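Local structure of cytosolic acyl coenzyme A thioester hydrolase (Mus musculus, 2V1O) at residues Lys24-Ala29 with Val86-Glu91; Thr35-Ser40 with His80-Gln85; Asn39-Glu44 with Glu121-Val126. The protein hydrolyses long-chain acyl-CoAs, palmitoyl-CoA above all, to free fatty acids and coenzyme A; this chain is its N-terminal hotdog domain. All blocks are in the same frame, centred on the assembly; numbering follows the deposited sequence.

Contact 1: residues Lys24-Ala29 with Val86-Glu91; sequences KMIEEA and VHVMSE
I26 lays its branched side chain over two valines of strand 82-91, V86 and V88. Its CG2 methyl sits on V86 alone, 3.8 Å from V86 CG1. The longer branch faces V88: I26 CG1 comes within 3.5 Å of V88 CG2 and still brushes V86, while the terminal CD1 of I26 lies 4.0 Å from V88 CG2. The first torsion, chi1 -71°, puts CG2 anti to the backbone N, on the V86 side, and leaves CG1 to run on toward V88. The side chains of I26 and V88 cross at about a right angle. V86 and V88, two apart on an extended strand, both point their CB toward the helix, whereas H87 between them points away. Branched aliphatic residues suit such a strand face, giving it a compact apolar surface, and all three touching residues are buried. E27, directed away from the valines, uses its carboxylate elsewhere: it bonds the hydroxyl of Y108 and the backbone N of G20 of the second subunit. On the adjoining strand 67-77, A68 and V70 receive M25, and V70 also receives A29; on the other side of strand 82-91, strand 98-112 offers N102 to I26. Helix 19-38 thus lies against the antiparallel sheet of the hotdog fold, the sausage in its bun.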
# COMPACT_ATOMS: atom_id res chain seq x y z
N LYS A 24 -0.19 12.51 7.57
CA LYS A 24 0.28 12.22 6.23
C LYS A 24 -0.50 13.02 5.15
O LYS A 24 0.12 13.61 4.25
CB LYS A 24 0.22 10.72 5.96
CG LYS A 24 0.78 10.33 4.60
CD LYS A 24 1.18 8.86 4.57
CE LYS A 24 0.79 8.18 3.27
NZ LYS A 24 1.51 8.68 2.07
N MET A 25 -1.82 13.05 5.26
CA MET A 25 -2.66 13.77 4.28
C MET A 25 -2.40 15.27 4.34
O MET A 25 -2.36 15.95 3.32
CB MET A 25 -4.15 13.51 4.52
CG MET A 25 -4.63 12.07 4.29
SD MET A 25 -6.45 12.02 4.30
CE MET A 25 -6.77 13.12 5.67
N ILE A 26 -2.23 15.78 5.55
CA ILE A 26 -1.92 17.20 5.77
C ILE A 26 -0.64 17.57 5.01
O ILE A 26 -0.61 18.56 4.28
CB ILE A 26 -1.77 17.52 7.27
CG1 ILE A 26 -3.14 17.46 7.97
CG2 ILE A 26 -1.17 18.93 7.47
CD1 ILE A 26 -3.04 17.34 9.49
N GLU A 27 0.40 16.75 5.15
CA GLU A 27 1.71 17.05 4.56
C GLU A 27 1.66 16.92 3.03
O GLU A 27 2.29 17.71 2.33
CB GLU A 27 2.81 16.19 5.16
CG GLU A 27 4.22 16.78 5.02
CD GLU A 27 4.86 16.46 3.68
OE1 GLU A 27 4.95 15.27 3.32
OE2 GLU A 27 5.29 17.40 2.97
N GLU A 28 0.89 15.96 2.54
CA GLU A 28 0.66 15.80 1.09
C GLU A 28 0.08 17.08 0.47
O GLU A 28 0.56 17.55 -0.57
CB GLU A 28 -0.22 14.57 0.81
CG GLU A 28 0.49 13.25 1.14
CD GLU A 28 -0.43 12.03 1.11
OE1 GLU A 28 -1.65 12.14 1.41
OE2 GLU A 28 0.09 10.92 0.83
N ALA A 29 -0.93 17.66 1.13
CA ALA A 29 -1.51 18.92 0.68
C ALA A 29 -0.48 20.04 0.73
O ALA A 29 -0.36 20.81 -0.22
CB ALA A 29 -2.76 19.28 1.49
N VAL A 86 -3.29 24.34 6.78
CA VAL A 86 -4.05 23.20 6.28
C VAL A 86 -5.25 22.94 7.18
O VAL A 86 -5.12 22.93 8.42
CB VAL A 86 -3.18 21.93 6.19
CG1 VAL A 86 -4.02 20.72 5.71
CG2 VAL A 86 -2.00 22.16 5.25
N HIS A 87 -6.43 22.76 6.57
CA HIS A 87 -7.66 22.42 7.31
C HIS A 87 -8.10 21.02 6.94
O HIS A 87 -8.18 20.68 5.76
CB HIS A 87 -8.81 23.38 6.98
CG HIS A 87 -8.69 24.72 7.65
ND1 HIS A 87 -7.67 25.60 7.37
CD2 HIS A 87 -9.48 25.34 8.55
CE1 HIS A 87 -7.82 26.69 8.09
NE2 HIS A 87 -8.92 26.56 8.82
N VAL A 88 -8.41 20.22 7.96
CA VAL A 88 -8.96 18.87 7.75
C VAL A 88 -10.38 18.82 8.29
O VAL A 88 -10.62 19.15 9.46
CB VAL A 88 -8.11 17.79 8.45
CG1 VAL A 88 -8.73 16.40 8.23
CG2 VAL A 88 -6.67 17.83 7.94
N MET A 89 -11.31 18.43 7.43
CA MET A 89 -12.71 18.30 7.80
C MET A 89 -13.17 16.87 7.50
O MET A 89 -12.83 16.30 6.45
CB MET A 89 -13.55 19.35 7.04
CG MET A 89 -15.02 19.38 7.40
SD MET A 89 -16.08 20.40 6.33
CE MET A 89 -15.60 19.92 4.66
N SER A 90 -13.91 16.28 8.44
CA SER A 90 -14.51 14.97 8.22
C SER A 90 -15.93 15.17 7.72
O SER A 90 -16.63 16.10 8.15
CB SER A 90 -14.52 14.13 9.50
OG SER A 90 -15.31 14.75 10.50
N GLU A 91 -16.34 14.31 6.80
CA GLU A 91 -17.70 14.31 6.30
C GLU A 91 -18.24 12.90 6.36
O GLU A 91 -17.68 11.98 5.75
CB GLU A 91 -17.78 14.83 4.86
CG GLU A 91 -19.22 14.93 4.36
CD GLU A 91 -19.33 15.12 2.85
OE1 GLU A 91 -18.34 14.95 2.12
OE2 GLU A 91 -20.45 15.41 2.40

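Contact 2: residues Thr35-Ser40 with His80-Gln85. With COA (coenzyme A), chain G.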
# COMPACT_ATOMS: atom_id res chain seq x y z
N THR A 35 5.36 23.32 -3.47
CA THR A 35 6.15 23.02 -4.68
C THR A 35 5.64 23.81 -5.89
O THR A 35 6.42 24.44 -6.60
CB THR A 35 6.19 21.51 -4.97
OG1 THR A 35 6.88 20.84 -3.91
CG2 THR A 35 6.89 21.22 -6.30
N ARG A 36 4.32 23.80 -6.12
CA ARG A 36 3.74 24.57 -7.22
C ARG A 36 4.13 26.04 -7.11
O ARG A 36 4.61 26.66 -8.08
CB ARG A 36 2.21 24.44 -7.23
CG ARG A 36 1.57 25.12 -8.44
CD ARG A 36 0.09 25.37 -8.24
NE ARG A 36 -0.70 24.14 -8.22
CZ ARG A 36 -1.26 23.61 -7.12
NH1 ARG A 36 -1.10 24.18 -5.94
NH2 ARG A 36 -1.97 22.49 -7.22
N HIS A 37 3.95 26.60 -5.92
CA HIS A 37 4.28 27.99 -5.72
C HIS A 37 5.76 28.31 -5.96
O HIS A 37 6.09 29.32 -6.58
CB HIS A 37 3.90 28.48 -4.33
CG HIS A 37 4.25 29.91 -4.13
ND1 HIS A 37 5.38 30.30 -3.43
CD2 HIS A 37 3.72 31.03 -4.66
CE1 HIS A 37 5.48 31.62 -3.48
NE2 HIS A 37 4.49 32.09 -4.22
N CYS A 38 6.64 27.44 -5.46
CA CYS A 38 8.08 27.69 -5.57
C CYS A 38 8.63 27.59 -7.00
O CYS A 38 9.73 28.09 -7.29
CB CYS A 38 8.85 26.79 -4.60
SG CYS A 38 8.61 27.32 -2.89
N ASN A 39 7.85 26.97 -7.88
CA ASN A 39 8.15 26.91 -9.31
C ASN A 39 7.32 27.86 -10.19
O ASN A 39 7.44 27.86 -11.42
CB ASN A 39 7.99 25.47 -9.81
CG ASN A 39 9.04 24.54 -9.22
OD1 ASN A 39 10.21 24.57 -9.63
ND2 ASN A 39 8.63 23.72 -8.27
N SER A 40 6.49 28.68 -9.54
CA SER A 40 5.47 29.48 -10.23
C SER A 40 6.03 30.65 -11.06
O SER A 40 5.32 31.25 -11.87
CB SER A 40 4.43 30.00 -9.23
OG SER A 40 4.98 31.04 -8.42
N HIS A 80 13.21 32.54 1.77
CA HIS A 80 13.50 31.14 1.42
C HIS A 80 12.54 30.12 2.02
O HIS A 80 12.86 28.93 2.08
CB HIS A 80 14.93 30.77 1.83
CG HIS A 80 15.97 31.73 1.35
ND1 HIS A 80 16.43 31.74 0.05
CD2 HIS A 80 16.64 32.70 2.00
CE1 HIS A 80 17.35 32.68 -0.08
NE2 HIS A 80 17.50 33.28 1.09
N SER A 81 11.36 30.56 2.46
CA SER A 81 10.41 29.62 3.07
C SER A 81 8.94 29.98 2.80
O SER A 81 8.61 31.12 2.47
CB SER A 81 10.69 29.42 4.57
OG SER A 81 10.08 30.42 5.38
N VAL A 82 8.07 28.98 2.97
CA VAL A 82 6.64 29.08 2.68
C VAL A 82 5.86 28.60 3.89
O VAL A 82 6.10 27.50 4.39
CB VAL A 82 6.25 28.18 1.46
CG1 VAL A 82 4.73 28.29 1.14
CG2 VAL A 82 7.11 28.50 0.24
N GLU A 83 4.92 29.41 4.35
CA GLU A 83 4.01 28.99 5.41
C GLU A 83 2.70 28.53 4.79
O GLU A 83 2.12 29.24 3.95
CB GLU A 83 3.76 30.14 6.40
CG GLU A 83 2.94 29.72 7.62
CD GLU A 83 2.35 30.91 8.36
OE1 GLU A 83 1.73 31.77 7.70
OE2 GLU A 83 2.50 30.98 9.60
N VAL A 84 2.24 27.35 5.19
CA VAL A 84 1.01 26.76 4.65
C VAL A 84 0.07 26.41 5.81
O VAL A 84 0.49 25.77 6.78
CB VAL A 84 1.28 25.48 3.80
CG1 VAL A 84 -0.04 24.91 3.25
CG2 VAL A 84 2.29 25.74 2.65
N GLN A 85 -1.17 26.87 5.71
CA GLN A 85 -2.21 26.49 6.65
C GLN A 85 -3.07 25.42 6.03
O GLN A 85 -3.52 25.55 4.88
CB GLN A 85 -3.07 27.69 7.04
CG GLN A 85 -2.33 28.72 7.87
CD GLN A 85 -3.21 29.88 8.29
OE1 GLN A 85 -4.42 29.89 8.05
NE2 GLN A 85 -2.60 30.88 8.93
N1A COA G . 11.35 25.81 10.18
C2A COA G . 11.05 26.90 9.40
N3A COA G . 12.02 27.43 8.58
C4A COA G . 13.26 26.86 8.55
C5A COA G . 13.58 25.76 9.32
C6A COA G . 12.61 25.22 10.15
N6A COA G . 12.87 24.18 10.93
N7A COA G . 14.87 25.43 9.08
C8A COA G . 15.37 26.30 8.17
N9A COA G . 14.38 27.18 7.84
C1B COA G . 14.40 28.20 6.79
C2B COA G . 15.21 29.43 7.20
O2B COA G . 14.46 30.27 8.05
C3B COA G . 15.55 30.01 5.84
O3B COA G . 14.51 30.84 5.35
P3B COA G . 14.63 32.45 5.37
O7A COA G . 14.59 32.88 6.79
O8A COA G . 15.96 32.84 4.75
O9A COA G . 13.47 33.03 4.60
C4B COA G . 15.63 28.79 4.94
O4B COA G . 15.03 27.71 5.63
C5B COA G . 17.07 28.42 4.56
O5B COA G . 17.90 28.40 5.70
P1A COA G . 19.40 27.85 5.55
O1A COA G . 19.98 28.34 4.25
O2A COA G . 20.18 28.28 6.77
O3A COA G . 19.28 26.25 5.48
P2A COA G . 19.32 25.27 6.75
O4A COA G . 18.64 25.87 7.96
O5A COA G . 20.72 24.79 7.05
O6A COA G . 18.48 24.02 6.20
CBP COA G . 16.53 22.79 5.54
CCP COA G . 17.08 24.13 6.03
CDP COA G . 15.00 22.82 5.65
CEP COA G . 16.92 22.65 4.07
CAP COA G . 17.13 21.67 6.40
OAP COA G . 16.82 21.85 7.77
C9P COA G . 16.69 20.29 5.96
O9P COA G . 17.24 19.72 4.81
N8P COA G . 15.78 19.68 6.71
C7P COA G . 15.14 18.44 6.30
C6P COA G . 14.02 18.69 5.29
C5P COA G . 13.37 17.38 4.93
O5P COA G . 13.99 16.56 4.22
N4P COA G . 12.14 17.17 5.41
C3P COA G . 11.55 15.84 5.57
C2P COA G . 12.30 14.94 6.57
S1P COA G . 11.49 13.33 6.54
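The last turn of the long hotdog helix meets the start of strand 82-91 here, next to the residues that receive the 3'-phosphate of coenzyme A. C38 and V82 make the main contact: C38 SG lies 3.7 Å from V82 CG2. Valine's branching helps, because CG1 stands anti to the backbone N (chi1 -179°), leaving CG2 beside that N to meet the sulfur. Both are small and apolar enough for a buried site. The H37 ring approaches the same methyl obliquely.

Carbonyls of the last turn are taken up by the residues that follow. T35 O accepts from both the N39 backbone N and N39 ND2, which reach it from opposite faces of its plane; the bond from N39 ND2 to T35 O is 2.9 Å long and bent, at 144°. H37 O is likewise held twice, by S40 N and by S40 OG at 2.8 Å; serine's short side chain reaches back to the carbonyl.

On the strand side, H80 N donates to O9A of the coenzyme A 3'-phosphate over 2.9 Å at 159°, a backbone N-H well suited to a phosphate oxygen. K144 and R147 also hydrogen-bond the ligand. The long helix packed on an antiparallel sheet is the hotdog fold, and here the nucleotide binds beside it.

Contact 3: residues Asn39-Glu44 with Glu121-Val126; sequences NSQNGE and EVPPIV
Van der Waals contact carries this meeting, and P123 supplies one whole side of it. Q41 CG lies 3.8 Å from P123 CB, and the two side chains slide past each other in opposite directions. The first torsion of Q41 (chi1 -66°) sets CG beside the backbone N and against the proline, and the bend at chi2 then turns the amide end. From S40 the hydroxyl oxygen OG comes 3.9 Å from P123 CG, a polar atom against a ring carbon; its stronger partner is H37 O in the preceding helix. The rigid proline ring suits an exposed junction of this kind, offering a fixed apolar surface to a serine and a glutamine of the turn.

Both segments are irregular connections of the hotdog domain: 39-44 leads from helix 19-38 into strand 46-57, and the loop holding 121-126 precedes helix 130-146.

No hydrogen bond crosses between the segments. A type I beta turn spans N39 to N42, closed by N42 N to N39 O at 3.1 Å, and it brings S40 and Q41, its two central residues, to P123. N42 OD1 also bonds R45 NH1.

Inward from the proline, V122 packs on H37 and C38, while N39 and N42 touch L94 of the third subunit.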
# COMPACT_ATOMS: atom_id res chain seq x y z
N ASN A 39 7.85 26.97 -7.88
CA ASN A 39 8.15 26.91 -9.31
C ASN A 39 7.32 27.86 -10.19
O ASN A 39 7.44 27.86 -11.42
CB ASN A 39 7.99 25.47 -9.81
CG ASN A 39 9.04 24.54 -9.22
OD1 ASN A 39 10.21 24.57 -9.63
ND2 ASN A 39 8.63 23.72 -8.27
N SER A 40 6.49 28.68 -9.54
CA SER A 40 5.47 29.48 -10.23
C SER A 40 6.03 30.65 -11.06
O SER A 40 5.32 31.25 -11.87
CB SER A 40 4.43 30.00 -9.23
OG SER A 40 4.98 31.04 -8.42
N GLN A 41 7.30 30.98 -10.86
CA GLN A 41 7.92 32.03 -11.66
C GLN A 41 9.03 31.48 -12.54
O GLN A 41 9.84 32.23 -13.09
CB GLN A 41 8.40 33.18 -10.76
CG GLN A 41 7.26 33.93 -10.06
CD GLN A 41 6.26 34.57 -11.04
OE1 GLN A 41 5.04 34.37 -10.92
NE2 GLN A 41 6.77 35.33 -12.00
N ASN A 42 9.02 30.16 -12.69
CA ASN A 42 9.99 29.42 -13.50
C ASN A 42 11.44 29.72 -13.14
O ASN A 42 12.30 29.90 -14.01
CB ASN A 42 9.72 29.60 -15.00
CG ASN A 42 8.39 29.00 -15.44
OD1 ASN A 42 7.92 28.00 -14.87
ND2 ASN A 42 7.77 29.61 -16.45
N GLY A 43 11.71 29.76 -11.84
CA GLY A 43 13.07 29.79 -11.33
C GLY A 43 13.69 28.40 -11.46
O GLY A 43 13.12 27.52 -12.11
N GLU A 44 14.84 28.21 -10.83
CA GLU A 44 15.49 26.91 -10.79
C GLU A 44 14.48 25.86 -10.29
O GLU A 44 13.79 26.08 -9.29
CB GLU A 44 16.71 26.97 -9.87
CG GLU A 44 17.55 25.72 -9.82
CD GLU A 44 18.90 25.94 -9.14
OE1 GLU A 44 19.34 27.10 -9.03
OE2 GLU A 44 19.51 24.94 -8.70
N GLU A 121 15.31 30.88 -3.47
CA GLU A 121 14.44 32.00 -3.15
C GLU A 121 12.99 31.68 -3.54
O GLU A 121 12.73 31.12 -4.61
CB GLU A 121 14.92 33.28 -3.85
CG GLU A 121 16.22 33.83 -3.27
CD GLU A 121 16.76 35.06 -4.00
OE1 GLU A 121 16.14 35.51 -4.99
OE2 GLU A 121 17.82 35.57 -3.58
N VAL A 122 12.07 32.02 -2.64
CA VAL A 122 10.64 31.78 -2.84
C VAL A 122 10.02 33.02 -3.51
O VAL A 122 10.27 34.14 -3.09
CB VAL A 122 9.94 31.52 -1.48
CG1 VAL A 122 8.43 31.47 -1.64
CG2 VAL A 122 10.44 30.22 -0.85
N PRO A 123 9.21 32.81 -4.58
CA PRO A 123 8.48 33.95 -5.15
C PRO A 123 7.52 34.58 -4.12
O PRO A 123 6.90 33.86 -3.35
CB PRO A 123 7.69 33.33 -6.31
CG PRO A 123 8.32 32.01 -6.58
CD PRO A 123 8.95 31.55 -5.30
N PRO A 124 7.43 35.92 -4.08
CA PRO A 124 6.42 36.52 -3.20
C PRO A 124 4.98 36.14 -3.59
O PRO A 124 4.69 35.95 -4.77
CB PRO A 124 6.65 38.03 -3.38
CG PRO A 124 8.09 38.13 -3.80
CD PRO A 124 8.28 36.94 -4.71
N ILE A 125 4.11 35.99 -2.59
CA ILE A 125 2.67 35.81 -2.84
C ILE A 125 1.92 37.14 -2.84
O ILE A 125 2.41 38.13 -2.31
CB ILE A 125 1.99 34.86 -1.82
CG1 ILE A 125 2.24 35.30 -0.37
CG2 ILE A 125 2.41 33.42 -2.07
CD1 ILE A 125 1.23 34.74 0.64
N VAL A 126 0.74 37.15 -3.43
CA VAL A 126 -0.13 38.31 -3.34
C VAL A 126 -0.96 38.23 -2.06
O VAL A 126 -1.48 37.16 -1.71
CB VAL A 126 -1.00 38.53 -4.63
CG1 VAL A 126 -2.08 37.48 -4.78
CG2 VAL A 126 -1.60 39.94 -4.64

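In the fold
Contacts 1 and 2 both pair helix 19-38 with strand 82-91, their centres about 17 Å apart, and so mark two places along one helix-sheet interface. The chain passes 24-29, 35-40 and 39-44, then 80-85, 86-91 and finally 121-126: the helix meets contact 1 before contact 2, the strand the reverse. Contact 3 lies about 8 Å from contact 2, centre to centre, and about 24 Å from contact 1; it shares N39 and S40 with contact 2. Contact 2 holds pocket residues, while contact 1 is buried with a coenzyme A about 7 Å from V88. Residues of all three reach the third subunit, E91 and R36 pairing reciprocally between subunits.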